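Local coordinates for protein RmpD (Hexulose-6-phosphate synthase) (Streptococcus mutans, PDB 3EXR) that belongs to the HUMPS family of TIM-barrel enzymes, folding as a closed eight-stranded parallel barrel wrapped in helices and assembling as a pair of identical chains, at residues 177-182 / 213-218; 138-143 / 158-163; 73-78 / 84-89; 22-27 / 54-59. One frame throughout, in Å; residues are numbered along the deposited sequence.

Interaction 1 of 4, residues 177-182 / 213-218; sequences LSVDTL and KDEIKR
Glu215 lays the aliphatic half of its side chain against Val179 and Leu182, and this hydrocarbon patch is the heart of the contact between the loop 177-182 and the C-terminal helix 205-220. With CG opposite the backbone N (chi1 178°), the chain heads out toward the loop; a bend at chi2 (72°) then swings the carboxylate aside. Val179 crosses it nearly perpendicular, with CG2 3.6 Å from Glu215 CB. Leu182 runs the other way along it, its CD1 3.6 Å from Glu215 CG, and the same methyl reaches Ile216 CG1 at 4.0 Å. Leucine suits this buried place, since Phe193 of the barrel and Phe212 and Ile219 of the same helix also pack on it.

The polar end of Glu215 is shared. Arg218, one helical turn on, takes one carboxylate oxygen with each of two nitrogens: NE meets OE1 at 3.0 Å and NH2 meets OE2 at 3.0 Å, with the oxygens close to the guanidinium plane but the nitrogens above the carboxylate plane. A water molecule donates to Glu215 OE2 (2.7 Å) and to Val179 O (2.6 Å), tying helix to loop. A glutamate can thus serve both environments at once: methylenes seal the apolar side, while the salt bridge fixes the carboxylate's rotation and would probably favour its ionised form, leaving the polar link across the gap to water.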
loop_
_atom_site.group_PDB
_atom_site.type_symbol
_atom_site.label_atom_id
_atom_site.label_comp_id
_atom_site.label_asym_id
_atom_site.label_seq_id
_atom_site.Cartn_x
_atom_site.Cartn_y
_atom_site.Cartn_z
ATOM N N LEU A 177 -3.135 -22.573 1.466
ATOM C CA LEU A 177 -4.482 -23.069 1.661
ATOM C C LEU A 177 -4.931 -23.906 0.483
ATOM O O LEU A 177 -4.854 -23.472 -0.658
ATOM C CB LEU A 177 -5.462 -21.929 1.863
ATOM C CG LEU A 177 -5.103 -20.944 2.969
ATOM C CD1 LEU A 177 -6.200 -19.919 3.023
ATOM C CD2 LEU A 177 -4.913 -21.632 4.299
ATOM N N SER A 178 -5.403 -25.104 0.784
ATOM C CA SER A 178 -6.032 -25.949 -0.216
ATOM C C SER A 178 -7.057 -26.810 0.484
ATOM O O SER A 178 -7.092 -26.892 1.717
ATOM C CB SER A 178 -4.989 -26.808 -0.947
ATOM O OG SER A 178 -4.406 -27.772 -0.079
ATOM N N VAL A 179 -7.900 -27.469 -0.286
ATOM C CA VAL A 179 -8.948 -28.271 0.336
ATOM C C VAL A 179 -8.335 -29.331 1.274
ATOM O O VAL A 179 -8.849 -29.577 2.367
ATOM C CB VAL A 179 -9.962 -28.815 -0.748
ATOM C CG1 VAL A 179 -9.293 -29.766 -1.732
ATOM C CG2 VAL A 179 -11.210 -29.406 -0.103
ATOM N N ASP A 180 -7.211 -29.908 0.877
ATOM C CA ASP A 180 -6.521 -30.882 1.713
ATOM C C ASP A 180 -5.853 -30.295 2.962
ATOM O O ASP A 180 -5.651 -31.009 3.937
ATOM C CB ASP A 180 -5.505 -31.680 0.873
ATOM C CG ASP A 180 -6.157 -32.396 -0.303
ATOM O OD1 ASP A 180 -7.290 -32.899 -0.144
ATOM O OD2 ASP A 180 -5.585 -32.470 -1.421
ATOM N N THR A 181 -5.528 -29.001 2.969
ATOM C CA THR A 181 -4.866 -28.401 4.159
ATOM C C THR A 181 -5.773 -27.681 5.142
ATOM O O THR A 181 -5.302 -27.179 6.165
ATOM C CB THR A 181 -3.712 -27.438 3.789
ATOM O OG1 THR A 181 -4.229 -26.183 3.312
ATOM C CG2 THR A 181 -2.817 -28.034 2.726
ATOM N N LEU A 182 -7.056 -27.582 4.844
ATOM C CA LEU A 182 -7.949 -26.964 5.792
ATOM C C LEU A 182 -7.906 -27.707 7.133
ATOM O O LEU A 182 -7.890 -27.066 8.160
ATOM C CB LEU A 182 -9.368 -26.875 5.261
ATOM C CG LEU A 182 -9.600 -25.802 4.209
ATOM C CD1 LEU A 182 -10.894 -26.084 3.485
ATOM C CD2 LEU A 182 -9.616 -24.395 4.835
ATOM N N LYS A 213 -15.293 -24.855 0.097
ATOM C CA LYS A 213 -16.353 -24.477 1.019
ATOM C C LYS A 213 -17.015 -25.732 1.650
ATOM O O LYS A 213 -17.406 -25.700 2.839
ATOM C CB LYS A 213 -17.362 -23.546 0.316
ATOM C CG LYS A 213 -18.443 -22.993 1.197
ATOM C CD LYS A 213 -17.970 -21.769 1.974
ATOM C CE LYS A 213 -18.872 -21.504 3.162
ATOM N NZ LYS A 213 -18.338 -20.418 4.033
ATOM N N ASP A 214 -17.114 -26.831 0.882
ATOM C CA ASP A 214 -17.650 -28.096 1.397
ATOM C C ASP A 214 -16.799 -28.584 2.594
ATOM O O ASP A 214 -17.320 -29.086 3.595
ATOM C CB ASP A 214 -17.646 -29.197 0.316
ATOM C CG ASP A 214 -18.735 -29.051 -0.730
ATOM O OD1 ASP A 214 -19.711 -28.307 -0.536
ATOM O OD2 ASP A 214 -18.636 -29.714 -1.793
ATOM N N GLU A 215 -15.485 -28.451 2.479
ATOM C CA GLU A 215 -14.570 -28.902 3.516
ATOM C C GLU A 215 -14.612 -27.985 4.744
ATOM O O GLU A 215 -14.524 -28.455 5.880
ATOM C CB GLU A 215 -13.154 -29.035 2.956
ATOM C CG GLU A 215 -12.112 -29.465 3.965
ATOM C CD GLU A 215 -12.243 -30.938 4.387
ATOM O OE1 GLU A 215 -13.253 -31.598 4.026
ATOM O OE2 GLU A 215 -11.325 -31.427 5.095
ATOM N N ILE A 216 -14.725 -26.674 4.517
ATOM C CA ILE A 216 -15.005 -25.748 5.612
ATOM C C ILE A 216 -16.269 -26.211 6.362
ATOM O O ILE A 216 -16.262 -26.298 7.567
ATOM C CB ILE A 216 -15.197 -24.296 5.104
ATOM C CG1 ILE A 216 -13.870 -23.722 4.606
ATOM C CG2 ILE A 216 -15.801 -23.434 6.198
ATOM C CD1 ILE A 216 -14.035 -22.338 3.899
ATOM N N LYS A 217 -17.331 -26.530 5.624
ATOM C CA LYS A 217 -18.580 -27.030 6.227
ATOM C C LYS A 217 -18.367 -28.338 6.992
ATOM O O LYS A 217 -18.956 -28.542 8.066
ATOM C CB LYS A 217 -19.653 -27.232 5.155
ATOM C CG LYS A 217 -21.059 -27.485 5.694
ATOM C CD LYS A 217 -22.085 -27.176 4.614
ATOM C CE LYS A 217 -23.441 -27.813 4.889
ATOM N NZ LYS A 217 -24.416 -27.415 3.814
ATOM N N ARG A 218 -17.564 -29.252 6.452
ATOM C CA ARG A 218 -17.311 -30.517 7.183
ATOM C C ARG A 218 -16.623 -30.283 8.535
ATOM O O ARG A 218 -16.991 -30.888 9.562
ATOM C CB ARG A 218 -16.467 -31.465 6.341
ATOM C CG ARG A 218 -16.332 -32.893 6.909
ATOM C CD ARG A 218 -15.293 -33.726 6.193
ATOM N NE ARG A 218 -13.910 -33.272 6.379
ATOM C CZ ARG A 218 -13.185 -33.458 7.484
ATOM N NH1 ARG A 218 -13.696 -34.082 8.557
ATOM N NH2 ARG A 218 -11.926 -33.030 7.524
HETATM O O HOH W 1 -8.783 -30.682 4.710
#

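Interaction 2 of 4, residues 138-143 / 158-163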
loop_
_atom_site.group_PDB
_atom_site.type_symbol
_atom_site.label_atom_id
_atom_site.label_comp_id
_atom_site.label_asym_id
_atom_site.label_seq_id
_atom_site.Cartn_x
_atom_site.Cartn_y
_atom_site.Cartn_z
ATOM N N ALA A 138 -7.986 -8.702 11.273
ATOM C CA ALA A 138 -6.569 -8.756 10.918
ATOM C C ALA A 138 -6.329 -9.860 9.918
ATOM O O ALA A 138 -6.960 -10.918 9.993
ATOM C CB ALA A 138 -5.720 -8.973 12.143
ATOM N N ILE A 139 -5.396 -9.615 8.990
ATOM C CA ILE A 139 -5.074 -10.591 7.950
ATOM C C ILE A 139 -3.677 -11.131 8.220
ATOM O O ILE A 139 -2.689 -10.388 8.166
ATOM C CB ILE A 139 -5.044 -9.932 6.532
ATOM C CG1 ILE A 139 -6.242 -8.997 6.267
ATOM C CG2 ILE A 139 -4.882 -10.990 5.473
ATOM C CD1 ILE A 139 -7.565 -9.596 6.458
ATOM N N TYR A 140 -3.608 -12.426 8.488
ATOM C CA TYR A 140 -2.357 -13.107 8.817
ATOM C C TYR A 140 -1.902 -13.978 7.640
ATOM O O TYR A 140 -2.681 -14.796 7.149
ATOM C CB TYR A 140 -2.525 -13.965 10.102
ATOM C CG TYR A 140 -1.216 -14.447 10.665
ATOM C CD1 TYR A 140 -0.613 -13.787 11.738
ATOM C CD2 TYR A 140 -0.549 -15.541 10.098
ATOM C CE1 TYR A 140 0.624 -14.189 12.231
ATOM C CE2 TYR A 140 0.696 -15.949 10.585
ATOM C CZ TYR A 140 1.266 -15.266 11.660
ATOM O OH TYR A 140 2.468 -15.668 12.165
ATOM N N HIS A 141 -0.651 -13.785 7.202
ATOM C CA HIS A 141 -0.040 -14.514 6.094
ATOM C C HIS A 141 0.860 -15.620 6.593
ATOM O O HIS A 141 1.653 -15.412 7.522
ATOM C CB HIS A 141 0.835 -13.560 5.265
ATOM C CG HIS A 141 0.054 -12.519 4.529
ATOM N ND1 HIS A 141 -0.533 -11.429 5.145
ATOM C CD2 HIS A 141 -0.238 -12.410 3.216
ATOM C CE1 HIS A 141 -1.151 -10.701 4.233
ATOM N NE2 HIS A 141 -0.995 -11.284 3.056
ATOM N N GLN A 142 0.781 -16.793 5.960
ATOM C CA GLN A 142 1.769 -17.825 6.256
ATOM C C GLN A 142 3.185 -17.248 6.130
ATOM O O GLN A 142 3.497 -16.447 5.228
ATOM C CB GLN A 142 1.624 -19.045 5.352
ATOM C CG GLN A 142 2.344 -20.233 5.975
ATOM C CD GLN A 142 2.435 -21.470 5.099
ATOM O OE1 GLN A 142 1.954 -21.491 3.960
ATOM N NE2 GLN A 142 3.070 -22.520 5.634
ATOM N N SER A 143 4.059 -17.627 7.055
ATOM C CA SER A 143 5.456 -17.232 6.963
ATOM C C SER A 143 5.963 -17.549 5.558
ATOM O O SER A 143 5.753 -18.670 5.069
ATOM C CB SER A 143 6.266 -17.958 8.041
ATOM O OG SER A 143 5.961 -17.344 9.301
ATOM N N LEU A 158 0.501 -20.755 13.729
ATOM C CA LEU A 158 -0.761 -21.087 14.353
ATOM C C LEU A 158 -0.929 -20.412 15.732
ATOM O O LEU A 158 -2.005 -19.926 16.063
ATOM C CB LEU A 158 -0.965 -22.601 14.400
ATOM C CG LEU A 158 -1.071 -23.188 12.987
ATOM C CD1 LEU A 158 -1.015 -24.688 13.077
ATOM C CD2 LEU A 158 -2.323 -22.766 12.240
ATOM N N ASN A 159 0.144 -20.364 16.517
ATOM C CA ASN A 159 0.096 -19.722 17.832
ATOM C C ASN A 159 -0.287 -18.247 17.756
ATOM O O ASN A 159 -1.031 -17.742 18.605
ATOM C CB ASN A 159 1.435 -19.826 18.551
ATOM C CG ASN A 159 1.700 -21.197 19.135
ATOM O OD1 ASN A 159 2.863 -21.538 19.440
ATOM N ND2 ASN A 159 0.651 -21.989 19.299
ATOM N N LYS A 160 0.253 -17.557 16.767
ATOM C CA LYS A 160 -0.039 -16.134 16.602
ATOM C C LYS A 160 -1.485 -15.912 16.155
ATOM O O LYS A 160 -2.183 -15.034 16.651
ATOM C CB LYS A 160 0.971 -15.474 15.656
ATOM C CG LYS A 160 2.425 -15.599 16.152
ATOM C CD LYS A 160 3.366 -14.632 15.462
ATOM C CE LYS A 160 3.150 -13.217 15.940
ATOM N NZ LYS A 160 4.215 -12.314 15.375
ATOM N N VAL A 161 -1.940 -16.725 15.210
ATOM C CA VAL A 161 -3.352 -16.717 14.826
ATOM C C VAL A 161 -4.227 -16.937 16.043
ATOM O O VAL A 161 -5.168 -16.176 16.274
ATOM C CB VAL A 161 -3.652 -17.709 13.693
ATOM C CG1 VAL A 161 -5.156 -17.798 13.438
ATOM C CG2 VAL A 161 -2.862 -17.294 12.413
ATOM N N LYS A 162 -3.924 -17.966 16.831
ATOM C CA LYS A 162 -4.708 -18.261 18.020
ATOM C C LYS A 162 -4.744 -17.095 18.999
ATOM O O LYS A 162 -5.802 -16.784 19.550
ATOM C CB LYS A 162 -4.168 -19.511 18.713
ATOM C CG LYS A 162 -4.508 -20.772 17.983
ATOM C CD LYS A 162 -3.588 -21.907 18.388
ATOM C CE LYS A 162 -3.878 -23.174 17.609
ATOM N NZ LYS A 162 -3.084 -24.384 18.108
ATOM N N LYS A 163 -3.599 -16.451 19.188
ATOM C CA LYS A 163 -3.506 -15.344 20.142
ATOM C C LYS A 163 -4.304 -14.131 19.691
ATOM O O LYS A 163 -4.951 -13.476 20.503
ATOM C CB LYS A 163 -2.050 -14.973 20.401
ATOM C CG LYS A 163 -1.850 -13.805 21.404
ATOM C CD LYS A 163 -2.450 -14.087 22.787
ATOM C CE LYS A 163 -1.526 -13.626 23.931
ATOM N NZ LYS A 163 -1.316 -12.154 24.013
HETATM O O HOH W 2 4.044 -13.063 12.403
#
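Tyr140 packing on Val161 and Lys160 is a buried strand-to-helix contact in the outer layer of the barrel, where strand 137-141 meets helix 155-167, the second helix after it in the chain. A chi1 of -167° points the ring outward from the barrel, toward the helix. Over one of its faces lies Val161 CG2, 4.0 Å from the ring centroid and 24° off the normal, a CH-pi contact displaced toward the CG and CD2 rim; a compact branched residue fills that short gap well. Lys160 CB is 3.7 Å from Tyr140 CE1 and its CD 3.6 Å from Tyr140 OH, so the aliphatic stem passes obliquely by the phenol and its hydroxyl before the amine turns away at chi3.

The hydroxyl makes a hydrogen bond with Asp157, one turn before Lys160, and also accepts from a water, 3.1 Å from Tyr140 OH, which in turn accepts from Lys160 NZ. Tyrosine therefore offers both an apolar face and a polar end. Trp153 also packs on Tyr140, and Trp122 makes a cation-pi contact with Lys160. Val161 touches Val171 and Val173 of strand 170-174 as well as Tyr140 of strand 137-141, seating helix 155-167 over these two adjacent strands.

Interaction 3 of 4, residues 73-78 / 84-89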
loop_
_atom_site.group_PDB
_atom_site.type_symbol
_atom_site.label_atom_id
_atom_site.label_comp_id
_atom_site.label_asym_id
_atom_site.label_seq_id
_atom_site.Cartn_x
_atom_site.Cartn_y
_atom_site.Cartn_z
ATOM N N THR A 73 -9.694 9.637 3.013
ATOM C CA THR A 73 -9.833 9.798 1.577
ATOM C C THR A 73 -9.848 8.467 0.855
ATOM O O THR A 73 -10.721 8.223 0.034
ATOM C CB THR A 73 -8.687 10.711 1.022
ATOM O OG1 THR A 73 -8.778 12.004 1.628
ATOM C CG2 THR A 73 -8.778 10.896 -0.503
ATOM N N VAL A 74 -8.909 7.588 1.173
ATOM C CA VAL A 74 -8.811 6.299 0.465
ATOM C C VAL A 74 -10.060 5.427 0.799
ATOM O O VAL A 74 -10.644 4.777 -0.089
ATOM C CB VAL A 74 -7.453 5.591 0.777
ATOM C CG1 VAL A 74 -7.390 4.159 0.154
ATOM C CG2 VAL A 74 -6.238 6.471 0.377
ATOM N N ALA A 75 -10.477 5.445 2.064
ATOM C CA ALA A 75 -11.689 4.720 2.487
ATOM C C ALA A 75 -12.924 5.249 1.800
ATOM O O ALA A 75 -13.702 4.488 1.240
ATOM C CB ALA A 75 -11.859 4.765 3.994
ATOM N N LYS A 76 -13.113 6.569 1.823
ATOM C CA LYS A 76 -14.231 7.177 1.079
ATOM C C LYS A 76 -14.194 6.835 -0.399
ATOM O O LYS A 76 -15.220 6.473 -0.979
ATOM C CB LYS A 76 -14.316 8.691 1.269
ATOM C CG LYS A 76 -15.551 9.311 0.613
ATOM C CD LYS A 76 -15.523 10.828 0.623
ATOM C CE LYS A 76 -16.925 11.404 0.391
ATOM N NZ LYS A 76 -16.869 12.905 0.408
ATOM N N ASN A 77 -13.024 6.939 -1.024
ATOM C CA ASN A 77 -12.914 6.627 -2.442
ATOM C C ASN A 77 -13.350 5.232 -2.818
ATOM O O ASN A 77 -13.961 5.047 -3.865
ATOM C CB ASN A 77 -11.500 6.852 -2.970
ATOM C CG ASN A 77 -11.128 8.344 -3.096
ATOM O OD1 ASN A 77 -11.997 9.228 -3.045
ATOM N ND2 ASN A 77 -9.830 8.612 -3.286
ATOM N N ASN A 78 -13.028 4.245 -1.974
ATOM C CA ASN A 78 -13.418 2.868 -2.253
ATOM C C ASN A 78 -14.806 2.523 -1.752
ATOM O O ASN A 78 -15.451 1.696 -2.368
ATOM C CB ASN A 78 -12.376 1.896 -1.715
ATOM C CG ASN A 78 -11.115 1.929 -2.530
ATOM O OD1 ASN A 78 -11.030 1.286 -3.570
ATOM N ND2 ASN A 78 -10.150 2.728 -2.091
ATOM N N ASP A 84 -17.113 -3.086 0.938
ATOM C CA ASP A 84 -17.495 -3.333 2.331
ATOM C C ASP A 84 -16.320 -3.223 3.297
ATOM O O ASP A 84 -16.406 -2.544 4.331
ATOM C CB ASP A 84 -18.119 -4.724 2.442
ATOM C CG ASP A 84 -19.427 -4.835 1.672
ATOM O OD1 ASP A 84 -20.332 -3.964 1.844
ATOM O OD2 ASP A 84 -19.578 -5.801 0.902
ATOM N N TRP A 85 -15.220 -3.892 2.952
ATOM C CA TRP A 85 -14.028 -3.942 3.774
ATOM C C TRP A 85 -12.893 -3.307 3.016
ATOM O O TRP A 85 -12.814 -3.454 1.814
ATOM C CB TRP A 85 -13.632 -5.371 4.112
ATOM C CG TRP A 85 -14.687 -6.129 4.867
ATOM C CD1 TRP A 85 -15.754 -5.599 5.526
ATOM C CD2 TRP A 85 -14.779 -7.551 5.024
ATOM N NE1 TRP A 85 -16.503 -6.603 6.092
ATOM C CE2 TRP A 85 -15.928 -7.811 5.802
ATOM C CE3 TRP A 85 -14.007 -8.632 4.578
ATOM C CZ2 TRP A 85 -16.320 -9.103 6.146
ATOM C CZ3 TRP A 85 -14.402 -9.932 4.913
ATOM C CH2 TRP A 85 -15.552 -10.151 5.683
ATOM N N MET A 86 -12.041 -2.585 3.736
ATOM C CA MET A 86 -10.796 -2.077 3.167
ATOM C C MET A 86 -9.627 -2.460 4.069
ATOM O O MET A 86 -9.737 -2.411 5.309
ATOM C CB MET A 86 -10.831 -0.560 3.014
ATOM C CG MET A 86 -9.674 -0.035 2.193
ATOM S SD MET A 86 -9.538 1.744 2.068
ATOM C CE MET A 86 -8.826 2.215 3.658
ATOM N N THR A 87 -8.494 -2.804 3.460
ATOM C CA THR A 87 -7.287 -3.040 4.236
ATOM C C THR A 87 -6.476 -1.774 4.512
ATOM O O THR A 87 -6.319 -0.888 3.650
ATOM C CB THR A 87 -6.369 -4.108 3.587
ATOM O OG1 THR A 87 -5.971 -3.692 2.280
ATOM C CG2 THR A 87 -7.095 -5.470 3.440
ATOM N N CYS A 88 -5.913 -1.718 5.722
ATOM C CA CYS A 88 -4.845 -0.772 6.050
ATOM C C CYS A 88 -3.634 -1.595 6.406
ATOM O O CYS A 88 -3.758 -2.629 7.103
ATOM C CB CYS A 88 -5.194 0.063 7.272
ATOM S SG CYS A 88 -6.316 1.432 7.000
ATOM N N ILE A 89 -2.469 -1.158 5.927
ATOM C CA ILE A 89 -1.213 -1.770 6.335
ATOM C C ILE A 89 -1.023 -1.500 7.837
ATOM O O ILE A 89 -1.445 -0.469 8.359
ATOM C CB ILE A 89 -0.032 -1.236 5.438
ATOM C CG1 ILE A 89 1.247 -2.084 5.613
ATOM C CG2 ILE A 89 0.219 0.244 5.635
ATOM C CD1 ILE A 89 1.063 -3.529 5.128
#
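Met86 is the one residue of strand 85-89 that reaches Val74, Ala75 and Asn78 on helix 71-79, and its side chain crosses the gap stretched as far as its sulfur. The axes of the two short segments, helix 73-78 and strand 85-89, are 9.4 Å apart at closest approach and run nearly antiparallel, at 153°. From the strand, CB leads toward the helix; CG, trans to the main-chain nitrogen (chi1 -169°), continues the same extended line, and these two carbons serve as the spacer that lets sulfur arrive at the helix surface. SD meets the helix between Ala75 CA, at 3.7 Å, and Val74 CG1, at 3.8 Å. Asn78 ND2 lies a little farther off, 4.3 Å from SD. At the last torsion (chi3 78°) the chain turns, and CE comes to rest beside Ala75, 4.0 Å from its CB.

Residue size explains the fit. With just a methyl group, Ala75 lets sulfur come up to the helix backbone itself, while Val74 flanks it with a methyl. Asn78 brings an amide into this buried layer, but ND2 donates back to Val74 O (2.9 Å). The backbone N of Asn78 donates to the same oxygen from the opposite face of its plane, so that the carbonyl is gripped twice. Within the beta-alpha-beta unit of strand 60-67, helix 71-79 and strand 85-89, the contact itself is probably mostly dispersive: the long, flexible, polarisable thioether spans the layers, and the side-chain amide of Asn78 spends one N-H on its own helix.

Interaction 4 of 4, residues 22-27 / 54-59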
loop_
_atom_site.group_PDB
_atom_site.type_symbol
_atom_site.label_atom_id
_atom_site.label_comp_id
_atom_site.label_asym_id
_atom_site.label_seq_id
_atom_site.Cartn_x
_atom_site.Cartn_y
_atom_site.Cartn_z
ATOM N N THR A 22 -12.367 -11.730 -15.156
ATOM C CA THR A 22 -12.599 -13.109 -15.618
ATOM C C THR A 22 -12.526 -14.082 -14.450
ATOM O O THR A 22 -13.350 -14.970 -14.328
ATOM C CB THR A 22 -11.643 -13.487 -16.742
ATOM O OG1 THR A 22 -11.899 -12.647 -17.867
ATOM C CG2 THR A 22 -11.857 -14.912 -17.214
ATOM N N ALA A 23 -11.545 -13.895 -13.576
ATOM C CA ALA A 23 -11.407 -14.786 -12.409
ATOM C C ALA A 23 -12.613 -14.640 -11.466
ATOM O O ALA A 23 -13.157 -15.643 -10.949
ATOM C CB ALA A 23 -10.115 -14.519 -11.667
ATOM N N ALA A 24 -13.036 -13.401 -11.220
ATOM C CA ALA A 24 -14.184 -13.132 -10.341
ATOM C C ALA A 24 -15.453 -13.795 -10.819
ATOM O O ALA A 24 -16.173 -14.427 -10.034
ATOM C CB ALA A 24 -14.425 -11.642 -10.209
ATOM N N VAL A 25 -15.715 -13.679 -12.109
ATOM C CA VAL A 25 -16.909 -14.299 -12.688
ATOM C C VAL A 25 -16.845 -15.827 -12.587
ATOM O O VAL A 25 -17.866 -16.471 -12.379
ATOM C CB VAL A 25 -17.141 -13.810 -14.140
ATOM C CG1 VAL A 25 -18.266 -14.617 -14.833
ATOM C CG2 VAL A 25 -17.505 -12.337 -14.134
ATOM N N SER A 26 -15.644 -16.398 -12.698
ATOM C CA SER A 26 -15.479 -17.862 -12.644
ATOM C C SER A 26 -15.829 -18.485 -11.305
ATOM O O SER A 26 -16.230 -19.648 -11.269
ATOM C CB SER A 26 -14.060 -18.280 -13.062
ATOM O OG SER A 26 -13.083 -17.994 -12.066
ATOM N N VAL A 27 -15.612 -17.751 -10.206
ATOM C CA VAL A 27 -15.800 -18.288 -8.852
ATOM C C VAL A 27 -16.819 -17.559 -7.980
ATOM O O VAL A 27 -17.188 -18.050 -6.913
ATOM C CB VAL A 27 -14.473 -18.383 -8.038
ATOM C CG1 VAL A 27 -13.456 -19.250 -8.715
ATOM C CG2 VAL A 27 -13.887 -17.027 -7.714
ATOM N N SER A 54 -21.461 -4.461 -9.064
ATOM C CA SER A 54 -22.510 -4.642 -10.058
ATOM C C SER A 54 -22.725 -6.144 -10.382
ATOM O O SER A 54 -23.861 -6.629 -10.485
ATOM C CB SER A 54 -22.121 -3.855 -11.312
ATOM O OG SER A 54 -23.127 -3.925 -12.288
ATOM N N LEU A 55 -21.633 -6.873 -10.569
ATOM C CA LEU A 55 -21.728 -8.290 -10.843
ATOM C C LEU A 55 -22.264 -9.084 -9.651
ATOM O O LEU A 55 -22.929 -10.114 -9.856
ATOM C CB LEU A 55 -20.346 -8.841 -11.224
ATOM C CG LEU A 55 -19.817 -8.406 -12.598
ATOM C CD1 LEU A 55 -18.314 -8.679 -12.718
ATOM C CD2 LEU A 55 -20.585 -9.156 -13.664
ATOM N N PHE A 56 -21.946 -8.617 -8.435
ATOM C CA PHE A 56 -22.218 -9.350 -7.184
ATOM C C PHE A 56 -22.849 -8.442 -6.108
ATOM O O PHE A 56 -22.176 -7.998 -5.164
ATOM C CB PHE A 56 -20.924 -10.006 -6.713
ATOM C CG PHE A 56 -20.349 -10.967 -7.707
ATOM C CD1 PHE A 56 -20.934 -12.212 -7.929
ATOM C CD2 PHE A 56 -19.226 -10.631 -8.452
ATOM C CE1 PHE A 56 -20.411 -13.086 -8.876
ATOM C CE2 PHE A 56 -18.719 -11.507 -9.382
ATOM C CZ PHE A 56 -19.294 -12.727 -9.588
ATOM N N PRO A 57 -24.124 -8.094 -6.281
ATOM C CA PRO A 57 -24.788 -7.104 -5.418
ATOM C C PRO A 57 -24.782 -7.470 -3.932
ATOM O O PRO A 57 -24.778 -6.571 -3.084
ATOM C CB PRO A 57 -26.233 -7.060 -5.952
ATOM C CG PRO A 57 -26.334 -8.157 -6.995
ATOM C CD PRO A 57 -24.982 -8.542 -7.399
ATOM N N ASP A 58 -24.733 -8.762 -3.633
ATOM C CA ASP A 58 -24.923 -9.226 -2.261
ATOM C C ASP A 58 -23.711 -9.987 -1.709
ATOM O O ASP A 58 -23.823 -10.721 -0.728
ATOM C CB ASP A 58 -26.208 -10.055 -2.184
ATOM C CG ASP A 58 -27.462 -9.253 -2.610
ATOM O OD1 ASP A 58 -27.648 -8.086 -2.191
ATOM O OD2 ASP A 58 -28.304 -9.767 -3.371
ATOM N N LYS A 59 -22.547 -9.813 -2.328
ATOM C CA LYS A 59 -21.339 -10.456 -1.849
ATOM C C LYS A 59 -20.576 -9.441 -1.053
ATOM O O LYS A 59 -20.713 -8.242 -1.271
ATOM C CB LYS A 59 -20.453 -10.908 -3.002
ATOM C CG LYS A 59 -19.867 -12.262 -2.809
ATOM C CD LYS A 59 -20.992 -13.324 -2.635
ATOM C CE LYS A 59 -21.140 -14.210 -3.839
ATOM N NZ LYS A 59 -21.720 -15.514 -3.438
#
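Phe56 pushes the end of its ring against the last turns of helix 17-27, and there the contact with 54-59 is closest. The ring's CZ lies 3.6 Å from Ala24 O and 4.2 Å from Val25 CA, the latter meeting the ring at its edge, near its plane. Side chain to side chain the fit is looser, with Ala24 CB 4.4 Å from Phe56 CE2. Alanine suits this point because a small methyl lets the ring's CZ come up to the helix backbone. Phe56 is the first residue to leave helical geometry after helix 47-55; a chi1 of -60° turns its CG away from its own carbonyl carbon, and the ring thereby extends back toward the neighbouring helix.

The outer side is looser. Val25 and Leu55, both exposed, touch through one methyl each, CG2 of Val25 to CD1 of Leu55 at 4.0 Å. Two branched aliphatic residues make a small apolar contact on the solvent side.

Inward lies the barrel wall. Ala24 also packs on Leu12 of strand 7-12, and Phe56 on Ile34 of strand 33-36, so the end of helix 17-27 and the residue just after helix 47-55 sit over adjacent strands. From Phe56 a type I turn leads to Lys59, which bonds through NZ to Val31 O just before strand 33-36, and the chain then enters strand 60-67.

Along the chain the contacts come in series: interaction 4, then 3, then 2, then 1, following the strand order of one closed eight-stranded barrel. Interactions 2 and 3 each join a barrel strand to a helix outside it, with centres about 22 Å apart; interaction 4 pairs two outer helix ends, and interaction 1 joins a loop to the C-terminal helix. Interactions 3 and 4 touch, at Asp84 OD2 and Lys59 O (3.5 Å), whereas interactions 2 and 4 lie on opposite sides of the chain's centre, about 28 Å between centres. The four thus fasten helices and a loop to the barrel or to one another at separate points round its circumference, with helix 71-79 also facing the second subunit.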